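Putative flavoprotein decarboxylase (Streptomyces olivoviridis, PDB 6JLS) is an FMN-dependent cysteine decarboxylase of thioviridamide biosynthesis, a flavoprotein that binds flavin mononucleotide. Local coordinates at residues Leu17-Cys22 with Ala95-Pro100. Numbering follows the deposited sequence.
Sequences LTLTMC and AVVVAP
Cys-22 fits between two valines of the neighbouring strand and illustrates how parallel strands mesh their side chains. Its CB meets CG2 of Val-98 at 3.7 Å, while SG, anti to the carbonyl carbon (chi1 -64°), swings back toward Val-96 and lies 4.1 Å from its CG1. The small thiol thus occupies the notch between two branched side chains, with Thr-20 beside Val-96 on the same face; the hydroxyl OG1 of Thr-20 is hydrogen-bonded to OG of Ser-93, just before the second strand. On the other face the bump is Leu-19. With CG anti to the backbone N (chi1 -175°), its CD1 reaches over the small CB of Ala-95 at 4.3 Å and extends to Val-97 CG2 at 4.2 Å. Strands 18-23 and 95-101 are the central pair of a parallel sheet of order 3-2-1-4-5-6, the Rossmann-like core of the flavoprotein family. Helix 182-193 covers Leu-19 and Val-97, and Met-21 projects from the same face against helix 32-40. Between the faces, four nearly straight backbone bonds set the register: Thr-20 and Cys-22 each donate their N-H to segment 95-100 and each accept an N-H from it, Ala-99 N reaching Cys-22 O at 3.1 Å. There the chain turns a corner at Ala-99 and Pro-100, which are joined by a cis peptide, and the proline ring packs against Val-134 of the FMN pocket.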
ATOM      1  N   LEU A  17       6.325   2.656 -44.501  1.00 62.75           N
ATOM      2  CA  LEU A  17       7.339   2.188 -43.570  1.00 52.45           C
ATOM      3  C   LEU A  17       6.781   2.062 -42.157  1.00 52.99           C
ATOM      4  O   LEU A  17       5.957   2.872 -41.720  1.00 50.88           O
ATOM      5  CB  LEU A  17       8.533   3.141 -43.575  1.00 44.07           C
ATOM      6  CG  LEU A  17       9.227   3.300 -44.929  1.00 52.55           C
ATOM      7  CD1 LEU A  17      10.447   4.213 -44.828  1.00 53.88           C
ATOM      8  CD2 LEU A  17       9.618   1.932 -45.462  1.00 53.79           C
ATOM      9  N   THR A  18       7.238   1.036 -41.447  1.00 51.84           N
ATOM     10  CA  THR A  18       7.010   0.876 -40.016  1.00 51.57           C
ATOM     11  C   THR A  18       8.328   1.131 -39.295  1.00 51.55           C
ATOM     12  O   THR A  18       9.283   0.362 -39.459  1.00 61.56           O
ATOM     13  CB  THR A  18       6.495  -0.529 -39.694  1.00 49.22           C
ATOM     14  OG1 THR A  18       5.223  -0.733 -40.317  1.00 55.10           O
ATOM     15  CG2 THR A  18       6.355  -0.720 -38.196  1.00 39.56           C
ATOM     16  N   LEU A  19       8.383   2.194 -38.499  1.00 42.58           N
ATOM     17  CA  LEU A  19       9.590   2.538 -37.762  1.00 43.07           C
ATOM     18  C   LEU A  19       9.352   2.451 -36.260  1.00 44.51           C
ATOM     19  O   LEU A  19       8.366   2.989 -35.741  1.00 47.40           O
ATOM     20  CB  LEU A  19      10.075   3.945 -38.123  1.00 43.95           C
ATOM     21  CG  LEU A  19      11.407   4.331 -37.475  1.00 47.47           C
ATOM     22  CD1 LEU A  19      12.295   5.053 -38.462  1.00 50.58           C
ATOM     23  CD2 LEU A  19      11.208   5.182 -36.225  1.00 54.76           C
ATOM     24  N   THR A  20      10.267   1.797 -35.557  1.00 39.48           N
ATOM     25  CA  THR A  20      10.221   1.722 -34.104  1.00 38.16           C
ATOM     26  C   THR A  20      11.337   2.577 -33.517  1.00 38.04           C
ATOM     27  O   THR A  20      12.516   2.378 -33.835  1.00 40.31           O
ATOM     28  CB  THR A  20      10.333   0.278 -33.622  1.00 39.19           C
ATOM     29  OG1 THR A  20       9.181  -0.455 -34.072  1.00 46.36           O
ATOM     30  CG2 THR A  20      10.404   0.223 -32.105  1.00 26.63           C
ATOM     31  N   MET A  21      10.947   3.516 -32.661  1.00 35.60           N
ATOM     32  CA  MET A  21      11.824   4.443 -31.960  1.00 29.90           C
ATOM     33  C   MET A  21      12.005   3.980 -30.511  1.00 34.00           C
ATOM     34  O   MET A  21      11.016   3.756 -29.798  1.00 36.19           O
ATOM     35  CB  MET A  21      11.198   5.840 -32.024  1.00 26.06           C
ATOM     36  CG  MET A  21      11.811   6.900 -31.147  1.00 49.59           C
ATOM     37  SD  MET A  21      11.077   8.550 -31.455  1.00 55.50           S
ATOM     38  CE  MET A  21       9.485   8.117 -32.122  1.00 45.05           C
ATOM     39  N   CYS A  22      13.253   3.831 -30.070  1.00 34.09           N
ATOM     40  CA  CYS A  22      13.536   3.424 -28.696  1.00 28.98           C
ATOM     41  C   CYS A  22      14.182   4.561 -27.915  1.00 32.70           C
ATOM     42  O   CYS A  22      15.062   5.262 -28.426  1.00 30.10           O
ATOM     43  CB  CYS A  22      14.444   2.191 -28.641  1.00 34.88           C
ATOM     44  SG  CYS A  22      13.770   0.656 -29.346  1.00 37.56           S
ATOM     45  N   ALA A  95      12.769  -0.263 -39.702  1.00 50.36           N
ATOM     46  CA  ALA A  95      13.967   0.246 -39.057  1.00 49.15           C
ATOM     47  C   ALA A  95      13.664   0.424 -37.583  1.00 49.62           C
ATOM     48  O   ALA A  95      12.521   0.697 -37.205  1.00 49.44           O
ATOM     49  CB  ALA A  95      14.433   1.571 -39.669  1.00 54.55           C
ATOM     50  N   VAL A  96      14.700   0.266 -36.765  1.00 44.64           N
ATOM     51  CA  VAL A  96      14.649   0.469 -35.323  1.00 34.51           C
ATOM     52  C   VAL A  96      15.718   1.491 -34.980  1.00 37.77           C
ATOM     53  O   VAL A  96      16.887   1.293 -35.323  1.00 45.33           O
ATOM     54  CB  VAL A  96      14.898  -0.850 -34.566  1.00 35.77           C
ATOM     55  CG1 VAL A  96      14.998  -0.614 -33.053  1.00 27.55           C
ATOM     56  CG2 VAL A  96      13.835  -1.885 -34.917  1.00 28.71           C
ATOM     57  N   VAL A  97      15.326   2.578 -34.315  1.00 39.29           N
ATOM     58  CA  VAL A  97      16.246   3.643 -33.910  1.00 35.78           C
ATOM     59  C   VAL A  97      16.289   3.707 -32.387  1.00 36.17           C
ATOM     60  O   VAL A  97      15.239   3.757 -31.736  1.00 46.89           O
ATOM     61  CB  VAL A  97      15.828   5.008 -34.481  1.00 35.65           C
ATOM     62  CG1 VAL A  97      16.850   6.077 -34.107  1.00 32.38           C
ATOM     63  CG2 VAL A  97      15.665   4.925 -35.969  1.00 36.45           C
ATOM     64  N   VAL A  98      17.493   3.704 -31.819  1.00 27.85           N
ATOM     65  CA  VAL A  98      17.680   3.958 -30.394  1.00 31.52           C
ATOM     66  C   VAL A  98      18.361   5.316 -30.278  1.00 37.33           C
ATOM     67  O   VAL A  98      19.543   5.477 -30.624  1.00 33.47           O
ATOM     68  CB  VAL A  98      18.481   2.856 -29.692  1.00 32.71           C
ATOM     69  CG1 VAL A  98      18.538   3.121 -28.178  1.00 26.72           C
ATOM     70  CG2 VAL A  98      17.858   1.500 -29.960  1.00 33.18           C
ATOM     71  N   ALA A  99      17.604   6.298 -29.798  1.00 30.76           N
ATOM     72  CA  ALA A  99      18.024   7.691 -29.812  1.00 31.52           C
ATOM     73  C   ALA A  99      17.220   8.472 -28.778  1.00 36.49           C
ATOM     74  O   ALA A  99      16.030   8.745 -28.986  1.00 35.76           O
ATOM     75  CB  ALA A  99      17.838   8.285 -31.204  1.00 29.35           C
ATOM     76  N   PRO A 100      17.828   8.847 -27.647  1.00 31.39           N
ATOM     77  CA  PRO A 100      19.240   8.593 -27.345  1.00 26.34           C
ATOM     78  C   PRO A 100      19.518   7.163 -26.892  1.00 29.70           C
ATOM     79  O   PRO A 100      18.625   6.496 -26.375  1.00 29.96           O
ATOM     80  CB  PRO A 100      19.528   9.578 -26.219  1.00 30.43           C
ATOM     81  CG  PRO A 100      18.195   9.705 -25.498  1.00 32.40           C
ATOM     82  CD  PRO A 100      17.143   9.582 -26.569  1.00 29.64           C
TER